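Local coordinates for putative glycoside hydrolase (Bacteroides thetaiotaomicron VPI-5482, PDB 3HBZ), which is a putative glycoside hydrolase that binds calcium and may play a role in carbohydrate metabolism, at residues A[10-15]-A[48-53]; A[54-59]-A[74-79]; A[66-71]-A[89-94]. All blocks are in the same frame, centred on the assembly; numbering follows the deposited sequence.

Contact 1: A[10-15]-A[48-53]. With NA (sodium ion), chain E.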
ATOM      1  N   ALA A  10     -17.909  15.546  -5.443  1.00 45.28           N
ATOM      2  CA  ALA A  10     -17.096  15.623  -6.583  1.00 39.03           C
ATOM      3  C   ALA A  10     -15.584  15.421  -6.281  1.00 33.87           C
ATOM      4  O   ALA A  10     -15.025  15.809  -5.240  1.00 29.83           O
ATOM      5  CB  ALA A  10     -17.356  16.893  -7.297  1.00 45.30           C
ATOM      6  N   ASP A  11     -14.956  14.736  -7.213  1.00 29.37           N
ATOM      7  CA  ASP A  11     -13.645  14.195  -7.022  1.00 28.19           C
ATOM      8  C   ASP A  11     -12.616  14.896  -7.880  1.00 29.02           C
ATOM      9  O   ASP A  11     -12.914  15.411  -8.958  1.00 27.00           O
ATOM     10  CB  ASP A  11     -13.659  12.722  -7.389  1.00 30.00           C
ATOM     11  CG  ASP A  11     -14.646  11.928  -6.546  1.00 32.24           C
ATOM     12  OD1 ASP A  11     -14.769  12.154  -5.327  1.00 31.04           O
ATOM     13  OD2 ASP A  11     -15.335  11.102  -7.106  1.00 31.08           O
ATOM     14  N   ILE A  12     -11.383  14.840  -7.405  1.00 25.25           N
ATOM     15  CA  ILE A  12     -10.222  14.974  -8.259  1.00 24.03           C
ATOM     16  C   ILE A  12     -10.016  13.630  -8.900  1.00 26.84           C
ATOM     17  O   ILE A  12      -9.831  12.658  -8.198  1.00 25.89           O
ATOM     18  CB  ILE A  12      -8.976  15.331  -7.451  1.00 25.46           C
ATOM     19  CG1 ILE A  12      -9.126  16.755  -6.859  1.00 25.75           C
ATOM     20  CG2 ILE A  12      -7.742  15.273  -8.334  1.00 22.20           C
ATOM     21  CD1 ILE A  12      -7.955  17.180  -5.923  1.00 20.93           C
ATOM     22  N   LEU A  13     -10.013  13.591 -10.225  1.00 26.01           N
ATOM     23  CA  LEU A  13      -9.895  12.329 -10.969  1.00 27.08           C
ATOM     24  C   LEU A  13      -8.502  12.081 -11.468  1.00 25.24           C
ATOM     25  O   LEU A  13      -8.177  10.970 -11.790  1.00 27.68           O
ATOM     26  CB  LEU A  13     -10.879  12.302 -12.141  1.00 21.19           C
ATOM     27  CG  LEU A  13     -12.352  12.389 -11.753  1.00 28.84           C
ATOM     28  CD1 LEU A  13     -13.173  12.565 -13.038  1.00 20.99           C
ATOM     29  CD2 LEU A  13     -12.751  11.107 -10.954  1.00 20.43           C
ATOM     30  N   SER A  14      -7.670  13.115 -11.560  1.00 25.47           N
ATOM     31  CA  SER A  14      -6.255  12.937 -11.943  1.00 23.43           C
ATOM     32  C   SER A  14      -5.446  14.117 -11.509  1.00 24.99           C
ATOM     33  O   SER A  14      -5.996  15.177 -11.231  1.00 28.01           O
ATOM     34  CB  SER A  14      -6.081  12.737 -13.478  1.00 26.99           C
ATOM     35  OG  SER A  14      -6.295  13.955 -14.219  1.00 28.35           O
ATOM     36  N   CYS A  15      -4.133  13.927 -11.499  1.00 26.23           N
ATOM     37  CA  CYS A  15      -3.179  14.973 -11.090  1.00 26.88           C
ATOM     38  C   CYS A  15      -1.958  14.854 -11.927  1.00 28.10           C
ATOM     39  O   CYS A  15      -1.474  13.747 -12.121  1.00 30.37           O
ATOM     40  CB  CYS A  15      -2.761  14.747  -9.645  1.00 23.66           C
ATOM     41  SG  CYS A  15      -1.689  15.984  -8.979  1.00 35.39           S
ATOM     42  N   PRO A  48       0.377  21.817  -9.490  1.00 26.08           N
ATOM     43  CA  PRO A  48      -0.415  20.662  -9.908  1.00 25.77           C
ATOM     44  C   PRO A  48      -1.664  21.051 -10.718  1.00 25.32           C
ATOM     45  O   PRO A  48      -2.371  22.036 -10.385  1.00 24.04           O
ATOM     46  CB  PRO A  48      -0.810  19.991  -8.578  1.00 28.43           C
ATOM     47  CG  PRO A  48      -0.011  20.669  -7.485  1.00 27.53           C
ATOM     48  CD  PRO A  48       0.508  21.937  -8.021  1.00 29.79           C
ATOM     49  N   GLU A  49      -1.920  20.302 -11.784  1.00 24.23           N
ATOM     50  CA  GLU A  49      -3.158  20.441 -12.569  1.00 27.78           C
ATOM     51  C   GLU A  49      -4.015  19.190 -12.449  1.00 28.72           C
ATOM     52  O   GLU A  49      -3.492  18.069 -12.444  1.00 27.75           O
ATOM     53  CB  GLU A  49      -2.862  20.716 -14.035  1.00 27.79           C
ATOM     54  CG  GLU A  49      -2.317  22.075 -14.219  1.00 42.08           C
ATOM     55  CD  GLU A  49      -1.949  22.362 -15.642  1.00 47.48           C
ATOM     56  OE1 GLU A  49      -2.260  21.517 -16.519  1.00 38.40           O
ATOM     57  OE2 GLU A  49      -1.327  23.423 -15.847  1.00 44.83           O
ATOM     58  N   PHE A  50      -5.323  19.394 -12.315  1.00 27.08           N
ATOM     59  CA  PHE A  50      -6.236  18.311 -12.001  1.00 25.79           C
ATOM     60  C   PHE A  50      -7.276  18.153 -13.117  1.00 27.87           C
ATOM     61  O   PHE A  50      -7.567  19.101 -13.876  1.00 25.33           O
ATOM     62  CB  PHE A  50      -6.958  18.562 -10.665  1.00 26.75           C
ATOM     63  CG  PHE A  50      -6.040  18.941  -9.543  1.00 24.16           C
ATOM     64  CD1 PHE A  50      -5.281  17.973  -8.892  1.00 29.39           C
ATOM     65  CD2 PHE A  50      -5.843  20.277  -9.199  1.00 29.93           C
ATOM     66  CE1 PHE A  50      -4.383  18.322  -7.872  1.00 24.57           C
ATOM     67  CE2 PHE A  50      -4.971  20.628  -8.162  1.00 31.04           C
ATOM     68  CZ  PHE A  50      -4.250  19.645  -7.490  1.00 29.04           C
ATOM     69  N   THR A  51      -7.832  16.954 -13.213  1.00 26.81           N
ATOM     70  CA  THR A  51      -9.116  16.794 -13.834  1.00 24.79           C
ATOM     71  C   THR A  51     -10.114  16.558 -12.706  1.00 26.48           C
ATOM     72  O   THR A  51      -9.741  16.052 -11.630  1.00 23.91           O
ATOM     73  CB  THR A  51      -9.148  15.675 -14.877  1.00 25.62           C
ATOM     74  OG1 THR A  51      -8.814  14.433 -14.241  1.00 25.50           O
ATOM     75  CG2 THR A  51      -8.174  15.980 -16.061  1.00 22.69           C
ATOM     76  N   LEU A  52     -11.369  16.953 -12.951  1.00 23.92           N
ATOM     77  CA  LEU A  52     -12.429  16.910 -11.958  1.00 21.63           C
ATOM     78  C   LEU A  52     -13.664  16.271 -12.509  1.00 23.42           C
ATOM     79  O   LEU A  52     -13.863  16.160 -13.729  1.00 22.56           O
ATOM     80  CB  LEU A  52     -12.825  18.327 -11.500  1.00 21.77           C
ATOM     81  CG  LEU A  52     -11.774  19.277 -10.914  1.00 32.27           C
ATOM     82  CD1 LEU A  52     -12.406  20.708 -10.761  1.00 22.15           C
ATOM     83  CD2 LEU A  52     -11.157  18.717  -9.594  1.00 25.34           C
ATOM     84  N   THR A  53     -14.517  15.867 -11.592  1.00 25.76           N
ATOM     85  CA  THR A  53     -15.914  15.526 -11.906  1.00 25.85           C
ATOM     86  C   THR A  53     -16.556  16.645 -12.721  1.00 24.60           C
ATOM     87  O   THR A  53     -16.486  17.827 -12.328  1.00 24.01           O
ATOM     88  CB  THR A  53     -16.713  15.409 -10.589  1.00 30.91           C
ATOM     89  OG1 THR A  53     -16.063  14.446  -9.747  1.00 28.31           O
ATOM     90  CG2 THR A  53     -18.242  15.042 -10.860  1.00 25.88           C
TER
HETATM   91 NA    NA E   4     -16.962  10.957  -4.936  1.00 56.24          NA
HETATM   92  O   HOH W   1      -4.377  16.158 -14.553  1.00 34.00           O
HETATM   93  O   HOH W   2     -16.048  10.849  -2.419  1.00 43.61           O
HETATM   94  O   HOH W   3     -15.703   9.313  -5.294  1.00 35.55           O
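Ile12 and Leu52, and Cys15 and Phe50, are non-hydrogen-bonded pairs of two antiparallel strands whose axes run at 150° to each other, and between them a classic beta bulge sets both Leu13 and Ser14 against Thr51. Leu13 N donates to Thr51 O at 2.8 Å from above the carbonyl plane. Thr51 N reaches Ser14 O in a longer bond. On the face that carries Ser14 and Thr51, the two hydroxyls, Ser14 OG and Thr51 OG1, share a short hydrogen bond of 2.6 Å. Each oxygen sits between its own backbone N and carbonyl carbon, which turns the hydroxyls toward each other. A water links Ser14 OG to Glu49 O. The other face is apolar. Ile12 CD1 lies over one face of the Phe50 ring, offset toward its rim, and Ile12 CG2 is 3.7 Å from Phe50 CD1. Cys15 SG meets Phe50 CE1 at 3.7 Å, an oblique sulfur-aromatic contact. Phe50 and Ile12 both also touch Ile33 and Ile58. At the Asp11 end, Asp11 N donates almost straight (173°) to Thr53 OG1 at 2.8 Å, and Thr53 N returns a bond to Asp11 O in the carbonyl plane. A valine in place of Thr53 would probably leave Asp11 N without its acceptor, with the bond from Thr53 N to Asp11 O alone joining these two residues. Asp11 binds the sodium ion through both carboxylate oxygens, OD1 at 2.5 Å, with Asn7 as a second protein ligand; OD1 also accepts from Lys85. The two bonds to Thr53 thus tie down the backbone of the metal-binding residue, while the lysine probably offsets part of its charge.

Contact 2: A[54-59]-A[74-79]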
ATOM      1  N   PRO A  54     -17.243  16.287 -13.826  1.00 24.53           N
ATOM      2  CA  PRO A  54     -17.859  17.327 -14.633  1.00 24.38           C
ATOM      3  C   PRO A  54     -18.728  18.306 -13.819  1.00 26.08           C
ATOM      4  O   PRO A  54     -19.517  17.899 -12.969  1.00 26.30           O
ATOM      5  CB  PRO A  54     -18.659  16.549 -15.678  1.00 24.74           C
ATOM      6  CG  PRO A  54     -17.849  15.295 -15.892  1.00 23.85           C
ATOM      7  CD  PRO A  54     -17.388  14.957 -14.436  1.00 25.62           C
ATOM      8  N   GLY A  55     -18.517  19.594 -14.065  1.00 24.19           N
ATOM      9  CA  GLY A  55     -19.241  20.649 -13.393  1.00 26.76           C
ATOM     10  C   GLY A  55     -18.688  21.079 -12.052  1.00 26.52           C
ATOM     11  O   GLY A  55     -19.180  22.053 -11.497  1.00 28.68           O
ATOM     12  N   ALA A  56     -17.723  20.351 -11.496  1.00 24.65           N
ATOM     13  CA  ALA A  56     -17.114  20.743 -10.216  1.00 23.89           C
ATOM     14  C   ALA A  56     -16.141  21.902 -10.390  1.00 25.96           C
ATOM     15  O   ALA A  56     -15.652  22.173 -11.483  1.00 23.79           O
ATOM     16  CB  ALA A  56     -16.367  19.558  -9.583  1.00 23.29           C
ATOM     17  N   THR A  57     -15.837  22.575  -9.282  1.00 25.05           N
ATOM     18  CA  THR A  57     -14.762  23.526  -9.246  1.00 25.02           C
ATOM     19  C   THR A  57     -13.826  23.218  -8.099  1.00 26.68           C
ATOM     20  O   THR A  57     -14.206  22.550  -7.117  1.00 25.32           O
ATOM     21  CB  THR A  57     -15.279  24.978  -9.055  1.00 27.99           C
ATOM     22  OG1 THR A  57     -16.037  25.046  -7.844  1.00 23.10           O
ATOM     23  CG2 THR A  57     -16.110  25.450 -10.271  1.00 24.00           C
ATOM     24  N   ILE A  58     -12.603  23.737  -8.197  1.00 25.24           N
ATOM     25  CA  ILE A  58     -11.607  23.491  -7.170  1.00 24.52           C
ATOM     26  C   ILE A  58     -11.001  24.828  -6.711  1.00 24.16           C
ATOM     27  O   ILE A  58     -10.781  25.735  -7.506  1.00 22.99           O
ATOM     28  CB  ILE A  58     -10.535  22.505  -7.647  1.00 26.18           C
ATOM     29  CG1 ILE A  58      -9.606  22.085  -6.492  1.00 28.20           C
ATOM     30  CG2 ILE A  58      -9.716  23.116  -8.781  1.00 27.15           C
ATOM     31  CD1 ILE A  58      -8.650  20.918  -6.820  1.00 22.49           C
ATOM     32  N   ASP A  59     -10.736  24.928  -5.426  1.00 24.07           N
ATOM     33  CA  ASP A  59     -10.248  26.157  -4.791  1.00 22.97           C
ATOM     34  C   ASP A  59      -9.078  25.734  -3.930  1.00 25.39           C
ATOM     35  O   ASP A  59      -9.239  24.902  -3.056  1.00 26.96           O
ATOM     36  CB  ASP A  59     -11.330  26.769  -3.919  1.00 23.91           C
ATOM     37  CG  ASP A  59     -10.886  28.049  -3.209  1.00 28.61           C
ATOM     38  OD1 ASP A  59     -10.133  28.827  -3.790  1.00 37.21           O
ATOM     39  OD2 ASP A  59     -11.310  28.278  -2.063  1.00 48.22           O
ATOM     40  N   TYR A  74      -6.827  21.519  -0.911  1.00 24.55           N
ATOM     41  CA  TYR A  74      -7.730  22.041  -1.907  1.00 25.81           C
ATOM     42  C   TYR A  74      -9.143  21.577  -1.602  1.00 27.29           C
ATOM     43  O   TYR A  74      -9.346  20.457  -1.141  1.00 30.75           O
ATOM     44  CB  TYR A  74      -7.398  21.481  -3.300  1.00 24.24           C
ATOM     45  CG  TYR A  74      -6.019  21.818  -3.878  1.00 29.01           C
ATOM     46  CD1 TYR A  74      -4.871  21.226  -3.387  1.00 22.68           C
ATOM     47  CD2 TYR A  74      -5.882  22.685  -4.960  1.00 30.20           C
ATOM     48  CE1 TYR A  74      -3.613  21.492  -3.951  1.00 27.57           C
ATOM     49  CE2 TYR A  74      -4.638  22.965  -5.521  1.00 29.25           C
ATOM     50  CZ  TYR A  74      -3.508  22.357  -5.021  1.00 27.33           C
ATOM     51  OH  TYR A  74      -2.283  22.628  -5.559  1.00 26.67           O
ATOM     52  N   THR A  75     -10.120  22.411  -1.919  1.00 27.03           N
ATOM     53  CA  THR A  75     -11.529  22.035  -1.794  1.00 26.20           C
ATOM     54  C   THR A  75     -12.205  21.977  -3.169  1.00 26.62           C
ATOM     55  O   THR A  75     -12.161  22.931  -3.922  1.00 24.88           O
ATOM     56  CB  THR A  75     -12.251  23.063  -0.862  1.00 27.94           C
ATOM     57  OG1 THR A  75     -11.670  22.954   0.420  1.00 29.45           O
ATOM     58  CG2 THR A  75     -13.738  22.806  -0.731  1.00 22.85           C
ATOM     59  N   VAL A  76     -12.850  20.855  -3.438  1.00 25.33           N
ATOM     60  CA  VAL A  76     -13.633  20.633  -4.633  1.00 25.73           C
ATOM     61  C   VAL A  76     -15.099  20.788  -4.225  1.00 23.90           C
ATOM     62  O   VAL A  76     -15.559  20.206  -3.238  1.00 25.10           O
ATOM     63  CB  VAL A  76     -13.387  19.249  -5.191  1.00 24.29           C
ATOM     64  CG1 VAL A  76     -14.216  19.000  -6.427  1.00 26.15           C
ATOM     65  CG2 VAL A  76     -11.873  19.038  -5.492  1.00 21.89           C
ATOM     66  N   THR A  77     -15.808  21.631  -4.972  1.00 23.83           N
ATOM     67  CA  THR A  77     -17.224  21.841  -4.803  1.00 22.53           C
ATOM     68  C   THR A  77     -17.926  21.301  -6.021  1.00 25.85           C
ATOM     69  O   THR A  77     -17.527  21.628  -7.151  1.00 23.64           O
ATOM     70  CB  THR A  77     -17.533  23.336  -4.680  1.00 26.25           C
ATOM     71  OG1 THR A  77     -16.768  23.872  -3.593  1.00 21.79           O
ATOM     72  CG2 THR A  77     -19.054  23.563  -4.457  1.00 20.52           C
ATOM     73  N   ALA A  78     -18.954  20.481  -5.782  1.00 23.17           N
ATOM     74  CA  ALA A  78     -19.793  19.982  -6.865  1.00 26.82           C
ATOM     75  C   ALA A  78     -20.538  21.103  -7.527  1.00 27.55           C
ATOM     76  O   ALA A  78     -20.641  22.225  -6.986  1.00 28.81           O
ATOM     77  CB  ALA A  78     -20.782  18.883  -6.388  1.00 22.91           C
ATOM     78  N   ALA A  79     -21.038  20.769  -8.715  1.00 27.14           N
ATOM     79  CA  ALA A  79     -21.812  21.657  -9.565  1.00 26.03           C
ATOM     80  C   ALA A  79     -22.925  22.259  -8.798  1.00 25.79           C
ATOM     81  O   ALA A  79     -23.205  23.424  -8.986  1.00 27.77           O
ATOM     82  CB  ALA A  79     -22.391  20.892 -10.772  1.00 25.56           C
TER
HETATM   83  O   HOH W   4     -20.108  18.259  -9.865  1.00 30.03           O
HETATM   84  O   HOH W   5     -18.660  24.361  -8.002  1.00 29.65           O
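Thr57 and Thr77 form a hydrogen-bonded antiparallel pair, with Thr57 N to Thr77 O at 2.9 Å and Thr77 N to Thr57 O at 2.8 Å. Both donors lie nearly along the C=O axis of their acceptors. Asp59 and Thr75 make the second such pair; here Thr75 N meets Asp59 O almost straight (170°). Water adds to the polar side. One molecule takes part in a hydrogen bond with Thr57 OG1 and donates to Thr77 O. Another joins Pro54 O to Ala79 N beyond the strand ends. The Thr57 and Thr77 side chains lie side by side on the face they share with Asp59 and Thr75. Ile58 and Val76 pack on the other face. Ile58 CG1 is anti to its own nitrogen (chi1 -171°), and CD1 beyond it comes 3.8 Å from Tyr74 CD2, oblique to the ring. Ile58 CG1 also meets Val76 CG2 at 3.9 Å, and Ala56 CB rests on Val76 CG1. This hairpin-like pairing, closed by a long loop, forms one margin of a five-stranded mixed sheet. Strand 57-59 is outermost, and strand 72-77 pairs on its other side with strand 84-92. Leu52 of strand 49-52 packs on Ile58, Ile12 of strand 12-16 on Val76, and Phe50 meets the Tyr74 ring edge-to-face.

Contact 3: A[66-71]-A[89-94]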
ATOM      1  N   ARG A  66       2.092  26.504  -5.602  1.00 24.59           N
ATOM      2  CA  ARG A  66       2.133  26.509  -4.147  1.00 26.82           C
ATOM      3  C   ARG A  66       3.405  25.885  -3.663  1.00 26.47           C
ATOM      4  O   ARG A  66       4.116  25.220  -4.433  1.00 26.68           O
ATOM      5  CB  ARG A  66       0.939  25.762  -3.557  1.00 25.18           C
ATOM      6  CG  ARG A  66      -0.357  25.959  -4.327  1.00 28.50           C
ATOM      7  CD  ARG A  66      -1.513  25.187  -3.678  1.00 27.34           C
ATOM      8  NE  ARG A  66      -1.993  25.838  -2.464  1.00 27.86           N
ATOM      9  CZ  ARG A  66      -3.060  25.432  -1.786  1.00 29.07           C
ATOM     10  NH1 ARG A  66      -3.760  24.391  -2.198  1.00 25.76           N
ATOM     11  NH2 ARG A  66      -3.438  26.071  -0.702  1.00 33.24           N
ATOM     12  N   ASP A  67       3.655  26.107  -2.375  1.00 26.07           N
ATOM     13  CA  ASP A  67       4.830  25.608  -1.667  1.00 25.12           C
ATOM     14  C   ASP A  67       4.461  24.288  -0.991  1.00 25.97           C
ATOM     15  O   ASP A  67       3.655  24.267  -0.051  1.00 25.34           O
ATOM     16  CB  ASP A  67       5.281  26.630  -0.606  1.00 25.10           C
ATOM     17  CG  ASP A  67       6.614  26.266   0.017  1.00 22.35           C
ATOM     18  OD1 ASP A  67       7.115  25.136  -0.235  1.00 27.10           O
ATOM     19  OD2 ASP A  67       7.175  27.108   0.746  1.00 36.81           O
ATOM     20  N   PHE A  68       5.034  23.191  -1.490  1.00 25.94           N
ATOM     21  CA  PHE A  68       4.711  21.856  -1.013  1.00 23.84           C
ATOM     22  C   PHE A  68       5.759  21.296  -0.012  1.00 25.92           C
ATOM     23  O   PHE A  68       5.809  20.104   0.281  1.00 24.99           O
ATOM     24  CB  PHE A  68       4.518  20.927  -2.207  1.00 25.76           C
ATOM     25  CG  PHE A  68       3.211  21.141  -2.908  1.00 24.55           C
ATOM     26  CD1 PHE A  68       2.076  20.474  -2.486  1.00 24.13           C
ATOM     27  CD2 PHE A  68       3.096  22.057  -3.949  1.00 24.44           C
ATOM     28  CE1 PHE A  68       0.857  20.689  -3.117  1.00 27.56           C
ATOM     29  CE2 PHE A  68       1.872  22.279  -4.578  1.00 24.22           C
ATOM     30  CZ  PHE A  68       0.763  21.597  -4.173  1.00 26.05           C
ATOM     31  N   HIS A  69       6.572  22.169   0.550  1.00 26.72           N
ATOM     32  CA  HIS A  69       7.319  21.793   1.738  1.00 28.02           C
ATOM     33  C   HIS A  69       6.397  21.174   2.816  1.00 28.64           C
ATOM     34  O   HIS A  69       6.797  20.226   3.491  1.00 29.84           O
ATOM     35  CB  HIS A  69       8.120  22.972   2.247  1.00 27.76           C
ATOM     36  CG  HIS A  69       9.397  23.167   1.496  1.00 34.56           C
ATOM     37  ND1 HIS A  69       9.519  24.059   0.450  1.00 24.57           N
ATOM     38  CD2 HIS A  69      10.592  22.534   1.598  1.00 40.25           C
ATOM     39  CE1 HIS A  69      10.750  23.990  -0.032  1.00 40.00           C
ATOM     40  NE2 HIS A  69      11.422  23.077   0.648  1.00 38.40           N
ATOM     41  N   SER A  70       5.172  21.692   2.933  1.00 27.50           N
ATOM     42  CA  SER A  70       4.127  21.066   3.733  0.65 26.83           C
ATOM     43  C   SER A  70       2.952  20.757   2.850  1.00 27.69           C
ATOM     44  O   SER A  70       2.746  21.434   1.847  1.00 28.33           O
ATOM     45  CB  SER A  70       3.635  21.992   4.829  0.65 28.45           C
ATOM     46  OG  SER A  70       4.601  22.107   5.821  0.65 23.41           O
ATOM     47  N   PRO A  71       2.155  19.746   3.224  1.00 25.86           N
ATOM     48  CA  PRO A  71       1.018  19.396   2.374  1.00 25.61           C
ATOM     49  C   PRO A  71       0.048  20.558   2.284  1.00 25.80           C
ATOM     50  O   PRO A  71      -0.057  21.330   3.222  1.00 26.12           O
ATOM     51  CB  PRO A  71       0.367  18.220   3.106  1.00 25.60           C
ATOM     52  CG  PRO A  71       1.467  17.625   3.930  1.00 27.11           C
ATOM     53  CD  PRO A  71       2.273  18.828   4.377  1.00 29.23           C
ATOM     54  N   VAL A  89      -2.986  17.418  -0.433  1.00 26.95           N
ATOM     55  CA  VAL A  89      -2.084  17.083  -1.509  1.00 24.18           C
ATOM     56  C   VAL A  89      -0.657  17.285  -1.026  1.00 24.92           C
ATOM     57  O   VAL A  89      -0.289  18.385  -0.590  1.00 24.94           O
ATOM     58  CB  VAL A  89      -2.358  17.936  -2.735  1.00 27.73           C
ATOM     59  CG1 VAL A  89      -1.320  17.637  -3.892  1.00 22.20           C
ATOM     60  CG2 VAL A  89      -3.832  17.703  -3.220  1.00 20.64           C
ATOM     61  N   SER A  90       0.107  16.197  -1.084  1.00 23.30           N
ATOM     62  CA  SER A  90       1.451  16.122  -0.577  1.00 23.80           C
ATOM     63  C   SER A  90       2.390  15.758  -1.720  1.00 23.85           C
ATOM     64  O   SER A  90       2.008  15.016  -2.664  1.00 25.27           O
ATOM     65  CB  SER A  90       1.538  15.035   0.504  1.00 24.86           C
ATOM     66  OG  SER A  90       0.725  15.311   1.621  1.00 30.68           O
ATOM     67  N   VAL A  91       3.605  16.278  -1.629  1.00 23.92           N
ATOM     68  CA  VAL A  91       4.682  15.943  -2.567  1.00 26.61           C
ATOM     69  C   VAL A  91       5.802  15.236  -1.807  1.00 25.88           C
ATOM     70  O   VAL A  91       6.260  15.727  -0.789  1.00 25.88           O
ATOM     71  CB  VAL A  91       5.246  17.204  -3.283  1.00 28.18           C
ATOM     72  CG1 VAL A  91       6.482  16.838  -4.137  1.00 19.64           C
ATOM     73  CG2 VAL A  91       4.151  17.806  -4.190  1.00 20.97           C
ATOM     74  N   ILE A  92       6.197  14.075  -2.309  1.00 22.69           N
ATOM     75  CA  ILE A  92       7.286  13.279  -1.754  1.00 24.91           C
ATOM     76  C   ILE A  92       8.481  13.494  -2.670  1.00 23.58           C
ATOM     77  O   ILE A  92       8.430  13.136  -3.847  1.00 24.18           O
ATOM     78  CB  ILE A  92       6.940  11.767  -1.754  1.00 26.69           C
ATOM     79  CG1 ILE A  92       5.589  11.478  -1.067  1.00 31.44           C
ATOM     80  CG2 ILE A  92       8.045  10.985  -1.118  1.00 23.66           C
ATOM     81  CD1 ILE A  92       5.596  11.842   0.351  1.00 30.56           C
ATOM     82  N   ASP A  93       9.525  14.115  -2.151  1.00 25.44           N
ATOM     83  CA  ASP A  93      10.725  14.406  -2.945  1.00 26.97           C
ATOM     84  C   ASP A  93      11.974  13.720  -2.387  1.00 27.04           C
ATOM     85  O   ASP A  93      13.081  14.181  -2.627  1.00 27.08           O
ATOM     86  CB  ASP A  93      10.983  15.932  -3.008  1.00 26.46           C
ATOM     87  CG  ASP A  93      11.303  16.524  -1.641  1.00 32.29           C
ATOM     88  OD1 ASP A  93      10.833  15.954  -0.629  1.00 31.55           O
ATOM     89  OD2 ASP A  93      12.017  17.544  -1.574  1.00 39.48           O
ATOM     90  N   THR A  94      11.784  12.636  -1.652  1.00 24.14           N
ATOM     91  CA  THR A  94      12.865  11.949  -0.979  1.00 25.06           C
ATOM     92  C   THR A  94      12.934  10.510  -1.492  1.00 24.92           C
ATOM     93  O   THR A  94      12.044  10.041  -2.170  1.00 22.15           O
ATOM     94  CB  THR A  94      12.643  11.927   0.556  1.00 23.33           C
ATOM     95  OG1 THR A  94      11.310  11.502   0.825  1.00 28.95           O
ATOM     96  CG2 THR A  94      12.864  13.310   1.134  1.00 24.51           C
TER
HETATM   97  O   HOH W   6       3.805  18.050   0.660  1.00 24.21           O
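Phe68 packs its ring into the strand at Val89 and Val91, and this is the close part of the contact. Val91 CG2 is 3.7 Å from Phe68 CG, with the two side chains crossing at about a right angle. Farther along the ring, Phe68 CE1 meets Val89 CG1 at 3.8 Å. The same ring edge faces Val89 O, which lies near the ring plane. CG of Phe68 is anti to the carbonyl carbon (chi1 -75°), and from there the ring reaches Val91 and then Val89. No direct hydrogen bond joins the segments. A single water bridges them instead, donating to Phe68 O and accepting from Val91 N at 2.9 Å. The solvent side is sparser. Exposed Pro71 reaches the strand through its ring, with Pro71 CB 3.3 Å from Ser90 OG. Asp67 and His69, also exposed, make no contact with the strand and bond within the loop. Asp67 OD1 accepts His69 N in an Asx turn, and uses its syn lone pair for His69 ND1 at 2.7 Å. The loop 66-71 leads into strand 72-77, the neighbour of strand 84-92 in the five-stranded sheet. Strand 32-36 pairs with 84-92 on its other side, where Ile33 and Ile35 touch Val89. Pro48 and Tyr74 also pack on Phe68.

The three contacts belong to the N-terminal part of the chain, built from a two-stranded antiparallel sheet packed on a five-stranded mixed one. Contact 1 is the two-stranded sheet. Contact 2 is the outer margin of the mixed sheet, and contact 3 closes a loop onto its strand 84-92. Centres of contacts 1 and 2 lie about 9 Å apart, those of 1 and 3 about 17 Å, and those of 2 and 3 about 21 Å. Contact 1 closes before the others open, whereas contacts 2 and 3 alternate along the chain. Tyr74 is the common neighbour, touching Phe50, Pro48, Phe68 and Val89. It thus joins the packing between the two sheets to that of the loop 66-71.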